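Nitroreductase family protein (Clostridium novyi, PDB 3G14) probably acts as a flavin-dependent oxidoreductase of the nitroreductase family. Local coordinates at residues D25-I30 and T180-S185; M33-P38 and T44-I49; I82-N87 and I102-A107. All blocks are in the same frame, centred on the assembly; numbering follows the deposited sequence.

Contact 1: D25-I30 and T180-S185; sequences DKLLKI and TSFMES. With ACT (acetate ion), chain G.
Leu28 and Met183 mark the nearest backbone approach, their CA atoms 9.1 Å apart, where a regular turn of helix 24-35 meets a type I beta turn running from Phe182 to Ser185. The space between the two backbones is bridged by side chains, and no hydrogen bond crosses it. Phe182 and Leu28 carry most of the contact. Phe182 CG lies anti to the backbone N (chi1 179°), which carries the ring out toward the helix, and Leu27 comes to meet it from the opposite direction. Leu27 CD2 sits 3.7 Å from Phe182 CZ. From the next residue, Leu28 CD2 packs 3.9 Å from Phe182 CE2, so two methyls lie obliquely against the ring, Leu27 CD2 at CZ and CE1, Leu28 CD2 at CE2 and CD2. Leu28 CD2 also lies 4.1 Å from CG of Met183, a selenomethionine. Leu173 lies against both Leu28 and Phe182 and continues this apolar patch onto strand 173-175.

The turn that presents Phe182 is braced from within. Ser181 OG accepts from Glu184 N at 3.1 Å, an ST motif, while Ser185 OG donates to Ser181 O at 2.7 Å, nearly in line with the carbonyl. Asp170 is a further partner of Ser181 OG. On the other flank of the helix, Lys29 NZ binds an acetate ion, probably picked up from the crystallisation liquor, through its OXT at 2.8 Å. Overall, the C-terminal segment following strand 173-175, outermost in this chain's sheet, packs, largely through Phe182, onto helix 24-35 of the alpha+beta nitroreductase fold.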
ATOM      1  N   ASP B  25       8.623  13.658  17.338  1.00 19.55           N
ATOM      2  CA  ASP B  25       9.712  13.051  16.577  1.00 20.53           C
ATOM      3  C   ASP B  25       9.267  11.710  15.953  1.00 19.89           C
ATOM      4  O   ASP B  25       9.590  11.405  14.791  1.00 16.85           O
ATOM      5  CB  ASP B  25      10.919  12.833  17.477  1.00 21.45           C
ATOM      6  CG  ASP B  25      10.705  11.712  18.486  1.00 27.71           C
ATOM      7  OD1 ASP B  25       9.785  11.845  19.340  1.00 30.96           O
ATOM      8  OD2 ASP B  25      11.436  10.687  18.397  1.00 35.04           O
ATOM      9  N   LYS B  26       8.518  10.920  16.724  1.00 16.92           N
ATOM     10  CA  LYS B  26       8.010   9.638  16.221  1.00 18.35           C
ATOM     11  C   LYS B  26       7.020   9.864  15.089  1.00 20.39           C
ATOM     12  O   LYS B  26       7.116   9.213  14.064  1.00 20.54           O
ATOM     13  CB  LYS B  26       7.372   8.804  17.327  1.00 18.29           C
ATOM     14  CG  LYS B  26       8.315   8.289  18.436  1.00 19.39           C
ATOM     15  CD  LYS B  26       7.617   7.157  19.197  1.00 19.83           C
ATOM     16  CE  LYS B  26       8.202   6.859  20.562  1.00 28.97           C
ATOM     17  NZ  LYS B  26       9.586   7.283  20.696  1.00 27.22           N
ATOM     18  N   LEU B  27       6.095  10.806  15.252  1.00 19.35           N
ATOM     19  CA  LEU B  27       5.198  11.199  14.150  1.00 18.79           C
ATOM     20  C   LEU B  27       5.954  11.612  12.881  1.00 20.60           C
ATOM     21  O   LEU B  27       5.593  11.209  11.756  1.00 19.98           O
ATOM     22  CB  LEU B  27       4.325  12.370  14.570  1.00 19.65           C
ATOM     23  CG  LEU B  27       3.321  12.882  13.518  1.00 21.09           C
ATOM     24  CD1 LEU B  27       2.331  11.787  13.068  1.00 18.53           C
ATOM     25  CD2 LEU B  27       2.619  14.090  14.062  1.00 21.60           C
ATOM     26  N   LEU B  28       6.988  12.428  13.034  1.00 18.61           N
ATOM     27  CA  LEU B  28       7.652  12.872  11.836  1.00 20.61           C
ATOM     28  C   LEU B  28       8.427  11.719  11.161  1.00 18.96           C
ATOM     29  O   LEU B  28       8.544  11.714   9.946  1.00 18.24           O
ATOM     30  CB  LEU B  28       8.487  14.118  12.080  1.00 19.22           C
ATOM     31  CG  LEU B  28       7.678  15.363  12.496  1.00 21.19           C
ATOM     32  CD1 LEU B  28       8.628  16.486  12.853  1.00 23.65           C
ATOM     33  CD2 LEU B  28       6.684  15.833  11.411  1.00 20.57           C
ATOM     34  N   LYS B  29       8.897  10.738  11.939  1.00 18.77           N
ATOM     35  CA  LYS B  29       9.524   9.513  11.381  1.00 20.03           C
ATOM     36  C   LYS B  29       8.506   8.663  10.591  1.00 18.95           C
ATOM     37  O   LYS B  29       8.813   8.168   9.521  1.00 16.46           O
ATOM     38  CB  LYS B  29      10.180   8.652  12.468  1.00 19.52           C
ATOM     39  CG  LYS B  29      11.522   9.182  12.964  1.00 25.44           C
ATOM     40  CD  LYS B  29      12.278   8.128  13.825  1.00 28.34           C
ATOM     41  CE  LYS B  29      11.881   8.196  15.302  1.00 36.07           C
ATOM     42  NZ  LYS B  29      12.287   6.988  16.104  1.00 30.22           N
ATOM     43  N   ILE B  30       7.291   8.531  11.117  1.00 18.21           N
ATOM     44  CA  ILE B  30       6.180   7.857  10.400  1.00 18.42           C
ATOM     45  C   ILE B  30       5.913   8.558   9.049  1.00 18.19           C
ATOM     46  O   ILE B  30       5.809   7.914   7.979  1.00 15.51           O
ATOM     47  CB  ILE B  30       4.930   7.814  11.322  1.00 16.86           C
ATOM     48  CG1 ILE B  30       5.244   6.966  12.570  1.00 20.43           C
ATOM     49  CG2 ILE B  30       3.700   7.283  10.578  1.00 16.57           C
ATOM     50  CD1 ILE B  30       4.250   7.167  13.733  1.00 17.98           C
ATOM     51  N   THR B 180      -2.474  24.391   5.779  1.00 16.63           N
ATOM     52  CA  THR B 180      -1.781  24.878   6.973  1.00 14.91           C
ATOM     53  C   THR B 180      -0.652  23.897   7.368  1.00 14.86           C
ATOM     54  O   THR B 180      -0.900  22.772   7.799  1.00 12.78           O
ATOM     55  CB  THR B 180      -2.753  25.068   8.158  1.00 15.46           C
ATOM     56  OG1 THR B 180      -3.766  26.021   7.791  1.00 17.19           O
ATOM     57  CG2 THR B 180      -2.018  25.557   9.418  1.00 13.62           C
ATOM     58  N   SER B 181       0.577  24.356   7.192  1.00 14.59           N
ATOM     59  CA  SER B 181       1.782  23.592   7.488  1.00 16.92           C
ATOM     60  C   SER B 181       1.855  23.044   8.916  1.00 16.64           C
ATOM     61  O   SER B 181       1.765  23.798   9.895  1.00 18.51           O
ATOM     62  CB  SER B 181       2.992  24.493   7.251  1.00 19.59           C
ATOM     63  OG  SER B 181       4.187  23.842   7.632  1.00 21.99           O
ATOM     64  N   PHE B 182       2.036  21.731   9.035  1.00 19.62           N
ATOM     65  CA  PHE B 182       2.238  21.109  10.341  1.00 19.13           C
ATOM     66  C   PHE B 182       3.557  21.632  10.941  1.00 20.56           C
ATOM     67  O   PHE B 182       3.612  22.082  12.095  1.00 22.06           O
ATOM     68  CB  PHE B 182       2.321  19.578  10.242  1.00 19.97           C
ATOM     69  CG  PHE B 182       2.565  18.910  11.563  1.00 21.56           C
ATOM     70  CD1 PHE B 182       1.497  18.569  12.397  1.00 26.63           C
ATOM     71  CD2 PHE B 182       3.866  18.657  12.006  1.00 21.03           C
ATOM     72  CE1 PHE B 182       1.720  17.966  13.630  1.00 23.05           C
ATOM     73  CE2 PHE B 182       4.099  18.056  13.250  1.00 23.79           C
ATOM     74  CZ  PHE B 182       3.031  17.718  14.063  1.00 22.33           C
HETATM   75  N   MSE B 183       4.620  21.525  10.166  1.00 21.36           N
HETATM   76  CA  MSE B 183       5.948  21.749  10.748  1.00 24.46           C
HETATM   77  C   MSE B 183       6.244  23.208  11.025  1.00 26.63           C
HETATM   78  O   MSE B 183       7.075  23.495  11.875  1.00 29.15           O
HETATM   79  CB  MSE B 183       7.050  21.148   9.896  1.00 22.14           C
HETATM   80  CG  MSE B 183       7.159  19.596   9.948  1.00 17.35           C
HETATM   81 SE   MSE B 183       8.276  19.156   8.501  0.75 29.58          SE
HETATM   82  CE  MSE B 183       9.962  19.678   9.371  1.00 32.33           C
ATOM     83  N   GLU B 184       5.583  24.123  10.330  1.00 28.61           N
ATOM     84  CA  GLU B 184       5.832  25.543  10.536  1.00 34.49           C
ATOM     85  C   GLU B 184       4.900  26.132  11.579  1.00 36.44           C
ATOM     86  O   GLU B 184       5.051  27.285  11.948  1.00 37.22           O
ATOM     87  CB  GLU B 184       5.659  26.313   9.234  1.00 33.13           C
ATOM     88  CG  GLU B 184       6.569  25.867   8.098  1.00 40.03           C
ATOM     89  CD  GLU B 184       6.206  26.558   6.800  1.00 38.94           C
ATOM     90  OE1 GLU B 184       5.984  27.784   6.842  1.00 53.32           O
ATOM     91  OE2 GLU B 184       6.122  25.891   5.747  1.00 47.08           O
ATOM     92  N   SER B 185       3.922  25.366  12.049  1.00 40.16           N
ATOM     93  CA  SER B 185       2.948  25.908  12.999  1.00 42.62           C
ATOM     94  C   SER B 185       3.348  25.651  14.456  1.00 45.01           C
ATOM     95  O   SER B 185       4.046  24.681  14.768  1.00 44.60           O
ATOM     96  CB  SER B 185       1.551  25.341  12.718  1.00 42.91           C
ATOM     97  OG  SER B 185       1.058  25.834  11.473  1.00 40.20           O
TER
HETATM   98  C   ACT G 195      13.081   3.606  14.382  1.00 40.44           C
HETATM   99  O   ACT G 195      12.399   2.570  14.250  1.00 39.94           O
HETATM  100  OXT ACT G 195      12.435   4.632  14.659  1.00 41.38           O
HETATM  101  CH3 ACT G 195      14.570   3.643  14.194  1.00 39.35           C

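Contact 2: M33-P38 and T44-I49; sequences MAMRAP and TPYKFI
Phe48 and Tyr46 of strand 46-51 meet Ala34 and Met35 at the end of helix 24-35 and Ala37 just beyond it. This is helix-on-sheet packing in the alpha+beta nitroreductase fold, joined by a short connection from helix to strand, and all the touching residues are buried.

The apolar part centres on Phe48. Ala34 CB comes obliquely to the ring, 3.9 Å from Phe48 CE2. Met35, a selenomethionine, leaves the helix with its CB pointing away from the strand, but bends at chi2 (-65°) and chi3 (89°) bring the terminal methyl back. Met35 CE lies at the edge of the Phe48 ring, in its plane, 3.9 Å from Phe48 CE2. It sits near the edge of the Tyr46 ring too, though more loosely, so the one methyl borders both rings. Ile82 and Ala84 of the neighbouring strand and Leu173 of strand 173-175 add to the packing round Phe48. Tyr46 has Thr44 CG2 over one face, 3.5 Å above the ring plane and offset toward its rim.

The polar part belongs to the Tyr46 hydroxyl, which makes no direct hydrogen bond to the helix end. Two waters do the joining. One donates to Tyr46 OH at 2.7 Å and to Ala34 O at 2.8 Å; its weak, longer bond to Met35 O can only be an alternative to these or share one of their hydrogens. Ala34 O is also the acceptor for Ala37 N as the helix finishes, so this carbonyl serves chain and water together. The second water accepts a hydrogen bond from Tyr46 OH at 2.6 Å and donates one to Pro38 O at 2.8 Å.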
HETATM    1  N   MSE B  33       8.632   7.826   6.582  1.00 16.52           N
HETATM    2  CA  MSE B  33       8.431   6.514   5.960  1.00 17.76           C
HETATM    3  C   MSE B  33       7.463   6.597   4.783  1.00 16.70           C
HETATM    4  O   MSE B  33       7.721   6.026   3.753  1.00 17.91           O
HETATM    5  CB  MSE B  33       8.042   5.484   7.007  1.00 17.49           C
HETATM    6  CG  MSE B  33       9.256   5.271   7.979  1.00 20.36           C
HETATM    7 SE   MSE B  33       8.881   3.933   9.313  0.75 22.67          SE
HETATM    8  CE  MSE B  33       9.446   4.942  10.883  1.00 24.96           C
ATOM      9  N   ALA B  34       6.387   7.355   4.908  1.00 16.48           N
ATOM     10  CA  ALA B  34       5.483   7.597   3.787  1.00 16.92           C
ATOM     11  C   ALA B  34       6.151   8.346   2.638  1.00 16.74           C
ATOM     12  O   ALA B  34       5.935   8.019   1.465  1.00 17.95           O
ATOM     13  CB  ALA B  34       4.218   8.321   4.261  1.00 18.24           C
HETATM   14  N   MSE B  35       6.976   9.340   2.968  1.00 19.31           N
HETATM   15  CA  MSE B  35       7.689  10.123   1.957  1.00 19.35           C
HETATM   16  C   MSE B  35       8.605   9.219   1.132  1.00 20.30           C
HETATM   17  O   MSE B  35       8.892   9.523  -0.029  1.00 21.44           O
HETATM   18  CB  MSE B  35       8.503  11.238   2.600  1.00 17.78           C
HETATM   19  CG  MSE B  35       7.669  12.310   3.278  1.00 18.69           C
HETATM   20 SE   MSE B  35       6.561  13.320   2.083  0.75 18.42          SE
HETATM   21  CE  MSE B  35       4.980  12.216   2.118  1.00 18.43           C
ATOM     22  N   ARG B  36       9.058   8.116   1.728  1.00 18.07           N
ATOM     23  CA  ARG B  36       9.995   7.200   1.045  1.00 16.98           C
ATOM     24  C   ARG B  36       9.279   6.094   0.264  1.00 16.42           C
ATOM     25  O   ARG B  36       9.928   5.173  -0.266  1.00 19.10           O
ATOM     26  CB  ARG B  36      10.928   6.582   2.073  1.00 16.92           C
ATOM     27  CG  ARG B  36      11.924   7.566   2.645  1.00 15.08           C
ATOM     28  CD  ARG B  36      12.653   6.897   3.777  1.00 21.41           C
ATOM     29  NE  ARG B  36      13.467   7.832   4.551  1.00 23.75           N
ATOM     30  CZ  ARG B  36      14.699   8.230   4.244  1.00 28.00           C
ATOM     31  NH1 ARG B  36      15.333   7.790   3.168  1.00 25.48           N
ATOM     32  NH2 ARG B  36      15.324   9.063   5.060  1.00 27.57           N
ATOM     33  N   ALA B  37       7.959   6.180   0.163  1.00 16.08           N
ATOM     34  CA  ALA B  37       7.178   5.152  -0.523  1.00 16.62           C
ATOM     35  C   ALA B  37       7.432   5.294  -2.032  1.00 14.79           C
ATOM     36  O   ALA B  37       7.676   6.418  -2.515  1.00 17.23           O
ATOM     37  CB  ALA B  37       5.706   5.303  -0.207  1.00 17.44           C
ATOM     38  N   PRO B  38       7.345   4.173  -2.788  1.00 16.24           N
ATOM     39  CA  PRO B  38       7.380   4.247  -4.257  1.00 16.55           C
ATOM     40  C   PRO B  38       6.074   4.826  -4.783  1.00 15.86           C
ATOM     41  O   PRO B  38       5.018   4.629  -4.173  1.00 16.50           O
ATOM     42  CB  PRO B  38       7.490   2.776  -4.705  1.00 16.80           C
ATOM     43  CG  PRO B  38       6.841   1.988  -3.627  1.00 18.14           C
ATOM     44  CD  PRO B  38       7.094   2.790  -2.318  1.00 16.95           C
ATOM     45  N   THR B  44       3.947  12.539  -6.446  1.00 20.66           N
ATOM     46  CA  THR B  44       3.457  12.280  -5.075  1.00 22.58           C
ATOM     47  C   THR B  44       2.114  12.910  -5.026  1.00 19.66           C
ATOM     48  O   THR B  44       1.995  14.029  -4.567  1.00 25.28           O
ATOM     49  CB  THR B  44       4.395  12.869  -4.003  1.00 22.21           C
ATOM     50  OG1 THR B  44       5.691  12.268  -4.120  1.00 28.49           O
ATOM     51  CG2 THR B  44       3.853  12.596  -2.580  1.00 20.25           C
ATOM     52  N   PRO B  45       1.098  12.216  -5.583  1.00 19.95           N
ATOM     53  CA  PRO B  45      -0.221  12.849  -5.756  1.00 19.24           C
ATOM     54  C   PRO B  45      -1.081  12.993  -4.472  1.00 20.05           C
ATOM     55  O   PRO B  45      -2.276  13.226  -4.576  1.00 25.57           O
ATOM     56  CB  PRO B  45      -0.920  11.918  -6.753  1.00 20.58           C
ATOM     57  CG  PRO B  45      -0.330  10.598  -6.541  1.00 20.27           C
ATOM     58  CD  PRO B  45       1.108  10.825  -6.103  1.00 21.10           C
ATOM     59  N   TYR B  46      -0.480  12.852  -3.307  1.00 18.57           N
ATOM     60  CA  TYR B  46      -1.207  12.885  -2.022  1.00 17.71           C
ATOM     61  C   TYR B  46      -0.462  13.782  -1.030  1.00 16.41           C
ATOM     62  O   TYR B  46       0.709  14.109  -1.213  1.00 15.13           O
ATOM     63  CB  TYR B  46      -1.359  11.468  -1.442  1.00 16.36           C
ATOM     64  CG  TYR B  46      -0.073  10.677  -1.499  1.00 15.97           C
ATOM     65  CD1 TYR B  46       0.937  10.887  -0.559  1.00 17.71           C
ATOM     66  CD2 TYR B  46       0.170   9.771  -2.532  1.00 16.49           C
ATOM     67  CE1 TYR B  46       2.133  10.186  -0.648  1.00 20.78           C
ATOM     68  CE2 TYR B  46       1.370   9.106  -2.637  1.00 17.95           C
ATOM     69  CZ  TYR B  46       2.352   9.320  -1.687  1.00 14.96           C
ATOM     70  OH  TYR B  46       3.549   8.624  -1.767  1.00 18.49           O
ATOM     71  N   LYS B  47      -1.214  14.226  -0.026  1.00 18.07           N
ATOM     72  CA  LYS B  47      -0.712  14.859   1.178  1.00 16.51           C
ATOM     73  C   LYS B  47      -1.510  14.334   2.361  1.00 16.28           C
ATOM     74  O   LYS B  47      -2.569  13.699   2.169  1.00 15.73           O
ATOM     75  CB  LYS B  47      -0.845  16.389   1.069  1.00 17.08           C
ATOM     76  CG  LYS B  47      -0.086  17.028  -0.115  1.00 14.51           C
ATOM     77  CD  LYS B  47      -0.245  18.564  -0.165  1.00 17.03           C
ATOM     78  CE  LYS B  47       0.758  19.201  -1.131  1.00 28.27           C
ATOM     79  NZ  LYS B  47       0.621  18.772  -2.514  1.00 29.24           N
ATOM     80  N   PHE B  48      -0.988  14.585   3.568  1.00 14.75           N
ATOM     81  CA  PHE B  48      -1.551  14.102   4.835  1.00 17.11           C
ATOM     82  C   PHE B  48      -1.957  15.288   5.681  1.00 15.89           C
ATOM     83  O   PHE B  48      -1.185  16.267   5.815  1.00 19.05           O
ATOM     84  CB  PHE B  48      -0.507  13.233   5.578  1.00 14.51           C
ATOM     85  CG  PHE B  48      -0.104  12.057   4.775  1.00 13.34           C
ATOM     86  CD1 PHE B  48      -0.970  10.957   4.667  1.00 19.71           C
ATOM     87  CD2 PHE B  48       1.102  12.050   4.067  1.00 20.24           C
ATOM     88  CE1 PHE B  48      -0.662   9.865   3.864  1.00 18.20           C
ATOM     89  CE2 PHE B  48       1.435  10.933   3.263  1.00 24.08           C
ATOM     90  CZ  PHE B  48       0.555   9.843   3.170  1.00 20.70           C
ATOM     91  N   ILE B  49      -3.153  15.205   6.253  1.00 14.81           N
ATOM     92  CA  ILE B  49      -3.569  16.168   7.288  1.00 14.78           C
ATOM     93  C   ILE B  49      -3.538  15.428   8.622  1.00 16.17           C
ATOM     94  O   ILE B  49      -4.181  14.363   8.783  1.00 15.94           O
ATOM     95  CB  ILE B  49      -4.973  16.716   7.049  1.00 14.52           C
ATOM     96  CG1 ILE B  49      -5.122  17.243   5.617  1.00 12.35           C
ATOM     97  CG2 ILE B  49      -5.354  17.767   8.113  1.00 14.54           C
ATOM     98  CD1 ILE B  49      -6.616  17.616   5.260  1.00 15.99           C
TER
HETATM   99  O   HOH W   1       5.821   9.602  -0.795  1.00 21.78           O
HETATM  100  O   HOH W   2       3.144   6.338  -3.026  1.00 14.28           O

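Contact 3: I82-N87 and I102-A107; sequences IVAVAN and IDTAIA
Thr104 sets its two branches against two small residues of strand 80-86, Ala84 and Ala86. The contact is the seat of helix 99-117 on the central sheet of the nitroreductase fold, whose long central helix also takes part in the dimer. The approach is close, with CA atoms of Ala86 and Thr104 7.0 Å apart, as small side chains on the strand allow.

Apolar packing comes first. Ala84 and Ala86, two positions apart on the strand, present their CB atoms on the same face of the sheet. Thr104 CG2 stands anti to the backbone N and meets Ala84 CB at 3.8 Å. Val146 of the adjoining strand touches both Ala86 and Thr104, Tyr46 reaches Thr104 from the strand on the other flank of 80-86, and Met108 packs on Ala84 further along the helix. The threonine thus touches residues of three strands.

No hydrogen bond joins the segments; the helix bonds within itself and the strand to its neighbours in the sheet. On the helix, Ile106 N bonds to Ile102 O at 3.0 Å and Ala107 N to Asp103 O at 3.1 Å. On the strand, Val83 and Val85 pair with Ile49 and Lys47, while Ala84 pairs with Val146 and Ala147. As the strand ends, Asn87 takes the N-cap of the next helix, its OD1 accepting from Glu89 N. The helix side turned from the strand faces another chain: Ala105 packs on Ile102 of the second subunit, and Ile102 on its Ala105.

The hydroxyl of Thr104, with chi1 at -52°, is directed back along its own helix: OG1 donates to Tyr100 O, one turn earlier, while lying 3.4 Å from Ala86 CB.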
ATOM      1  N   ILE B  82      -4.837  10.701  11.179  1.00 15.72           N
ATOM      2  CA  ILE B  82      -4.126  11.066   9.939  1.00 15.35           C
ATOM      3  C   ILE B  82      -5.066  10.841   8.769  1.00 17.41           C
ATOM      4  O   ILE B  82      -5.601   9.749   8.625  1.00 12.88           O
ATOM      5  CB  ILE B  82      -2.813  10.277   9.757  1.00 15.81           C
ATOM      6  CG1 ILE B  82      -1.869  10.574  10.931  1.00 13.90           C
ATOM      7  CG2 ILE B  82      -2.142  10.663   8.441  1.00 15.91           C
ATOM      8  CD1 ILE B  82      -0.652   9.660  11.097  1.00 20.83           C
ATOM      9  N   VAL B  83      -5.249  11.865   7.926  1.00 14.68           N
ATOM     10  CA  VAL B  83      -6.143  11.760   6.758  1.00 12.09           C
ATOM     11  C   VAL B  83      -5.321  11.868   5.448  1.00 13.62           C
ATOM     12  O   VAL B  83      -4.529  12.827   5.293  1.00 16.62           O
ATOM     13  CB  VAL B  83      -7.175  12.922   6.771  1.00 15.13           C
ATOM     14  CG1 VAL B  83      -8.127  12.834   5.589  1.00 16.45           C
ATOM     15  CG2 VAL B  83      -7.978  12.943   8.080  1.00 14.19           C
ATOM     16  N   ALA B  84      -5.506  10.906   4.547  1.00 14.65           N
ATOM     17  CA  ALA B  84      -4.760  10.867   3.298  1.00 13.71           C
ATOM     18  C   ALA B  84      -5.639  11.429   2.180  1.00 16.02           C
ATOM     19  O   ALA B  84      -6.688  10.876   1.895  1.00 15.67           O
ATOM     20  CB  ALA B  84      -4.271   9.453   2.990  1.00 13.63           C
ATOM     21  N   VAL B  85      -5.175  12.516   1.540  1.00 17.02           N
ATOM     22  CA  VAL B  85      -5.922  13.259   0.533  1.00 16.23           C
ATOM     23  C   VAL B  85      -5.129  13.239  -0.788  1.00 17.94           C
ATOM     24  O   VAL B  85      -3.936  13.525  -0.822  1.00 16.42           O
ATOM     25  CB  VAL B  85      -6.150  14.719   0.994  1.00 17.93           C
ATOM     26  CG1 VAL B  85      -6.975  15.563  -0.061  1.00 12.29           C
ATOM     27  CG2 VAL B  85      -6.826  14.751   2.394  1.00 16.90           C
ATOM     28  N   ALA B  86      -5.784  12.901  -1.877  1.00 15.90           N
ATOM     29  CA  ALA B  86      -5.112  12.791  -3.185  1.00 16.52           C
ATOM     30  C   ALA B  86      -5.729  13.612  -4.290  1.00 16.99           C
ATOM     31  O   ALA B  86      -6.932  13.981  -4.262  1.00 16.55           O
ATOM     32  CB  ALA B  86      -5.022  11.349  -3.624  1.00 13.58           C
ATOM     33  N   ASN B  87      -4.879  13.885  -5.280  1.00 17.13           N
ATOM     34  CA  ASN B  87      -5.265  14.567  -6.481  1.00 17.65           C
ATOM     35  C   ASN B  87      -5.307  13.583  -7.643  1.00 18.74           C
ATOM     36  O   ASN B  87      -4.241  13.207  -8.170  1.00 18.58           O
ATOM     37  CB  ASN B  87      -4.269  15.654  -6.812  1.00 18.36           C
ATOM     38  CG  ASN B  87      -4.689  16.501  -8.017  1.00 15.60           C
ATOM     39  OD1 ASN B  87      -5.702  16.272  -8.686  1.00 18.12           O
ATOM     40  ND2 ASN B  87      -3.908  17.524  -8.268  1.00 30.39           N
ATOM     41  N   ILE B 102      -3.761   3.576  -5.994  1.00 16.81           N
ATOM     42  CA  ILE B 102      -2.633   2.691  -5.750  1.00 15.82           C
ATOM     43  C   ILE B 102      -1.546   3.387  -4.916  1.00 15.48           C
ATOM     44  O   ILE B 102      -1.100   2.887  -3.886  1.00 16.42           O
ATOM     45  CB  ILE B 102      -2.009   2.193  -7.078  1.00 13.03           C
ATOM     46  CG1 ILE B 102      -3.021   1.292  -7.817  1.00 15.29           C
ATOM     47  CG2 ILE B 102      -0.636   1.502  -6.777  1.00 15.19           C
ATOM     48  CD1 ILE B 102      -2.584   0.774  -9.217  1.00 19.65           C
ATOM     49  N   ASP B 103      -1.142   4.569  -5.368  1.00 12.83           N
ATOM     50  CA  ASP B 103      -0.014   5.268  -4.784  1.00 15.59           C
ATOM     51  C   ASP B 103      -0.314   5.783  -3.382  1.00 10.58           C
ATOM     52  O   ASP B 103       0.514   5.671  -2.465  1.00 13.76           O
ATOM     53  CB  ASP B 103       0.423   6.379  -5.706  1.00 17.25           C
ATOM     54  CG  ASP B 103       1.256   5.841  -6.892  1.00 16.69           C
ATOM     55  OD1 ASP B 103       1.505   4.624  -6.961  1.00 23.43           O
ATOM     56  OD2 ASP B 103       1.621   6.620  -7.739  1.00 23.98           O
ATOM     57  N   THR B 104      -1.521   6.284  -3.190  1.00 12.96           N
ATOM     58  CA  THR B 104      -1.907   6.758  -1.858  1.00 15.42           C
ATOM     59  C   THR B 104      -2.038   5.554  -0.907  1.00 16.55           C
ATOM     60  O   THR B 104      -1.650   5.672   0.264  1.00 16.04           O
ATOM     61  CB  THR B 104      -3.211   7.617  -1.906  1.00 15.27           C
ATOM     62  OG1 THR B 104      -3.074   8.644  -2.889  1.00 14.94           O
ATOM     63  CG2 THR B 104      -3.532   8.265  -0.531  1.00 14.64           C
ATOM     64  N   ALA B 105      -2.555   4.398  -1.381  1.00 14.23           N
ATOM     65  CA  ALA B 105      -2.654   3.183  -0.516  1.00 16.09           C
ATOM     66  C   ALA B 105      -1.265   2.723  -0.025  1.00 15.18           C
ATOM     67  O   ALA B 105      -1.067   2.376   1.175  1.00 15.58           O
ATOM     68  CB  ALA B 105      -3.390   1.988  -1.238  1.00 15.83           C
ATOM     69  N   ILE B 106      -0.322   2.732  -0.946  1.00 12.88           N
ATOM     70  CA  ILE B 106       1.089   2.359  -0.673  1.00 12.77           C
ATOM     71  C   ILE B 106       1.588   3.229   0.460  1.00 13.67           C
ATOM     72  O   ILE B 106       2.090   2.738   1.475  1.00 14.88           O
ATOM     73  CB  ILE B 106       2.004   2.523  -1.941  1.00 15.91           C
ATOM     74  CG1 ILE B 106       1.661   1.520  -3.052  1.00 14.55           C
ATOM     75  CG2 ILE B 106       3.506   2.306  -1.595  1.00 14.53           C
ATOM     76  CD1 ILE B 106       2.402   1.775  -4.399  1.00 14.24           C
ATOM     77  N   ALA B 107       1.450   4.555   0.308  1.00 14.23           N
ATOM     78  CA  ALA B 107       1.994   5.503   1.294  1.00 15.29           C
ATOM     79  C   ALA B 107       1.291   5.398   2.638  1.00 15.49           C
ATOM     80  O   ALA B 107       1.942   5.440   3.698  1.00 15.17           O
ATOM     81  CB  ALA B 107       1.949   6.983   0.747  1.00 12.66           C
TER

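Overall arrangement
Contacts 2 and 3 lie in the interior, their centres about 7 Å apart, and share the sheet: strands 46-51 and 80-86 are antiparallel neighbours, and Tyr46 CZ lies 3.4 Å from Ala107 CB of the helix in contact 3. Contact 1 uses the same helix as contact 2, an earlier part of it, but lies farther out, about 17 Å from contact 3 centre to centre, and is only partly buried. Even so, Leu27 and Ile82 meet through their CD1 methyls. The chemistry follows position: aliphatic groups round one ring in contact 1, rings plus water-bridged polar atoms in contact 2, and small side chains, with the one hydroxyl bonded back into its own helix, in contact 3.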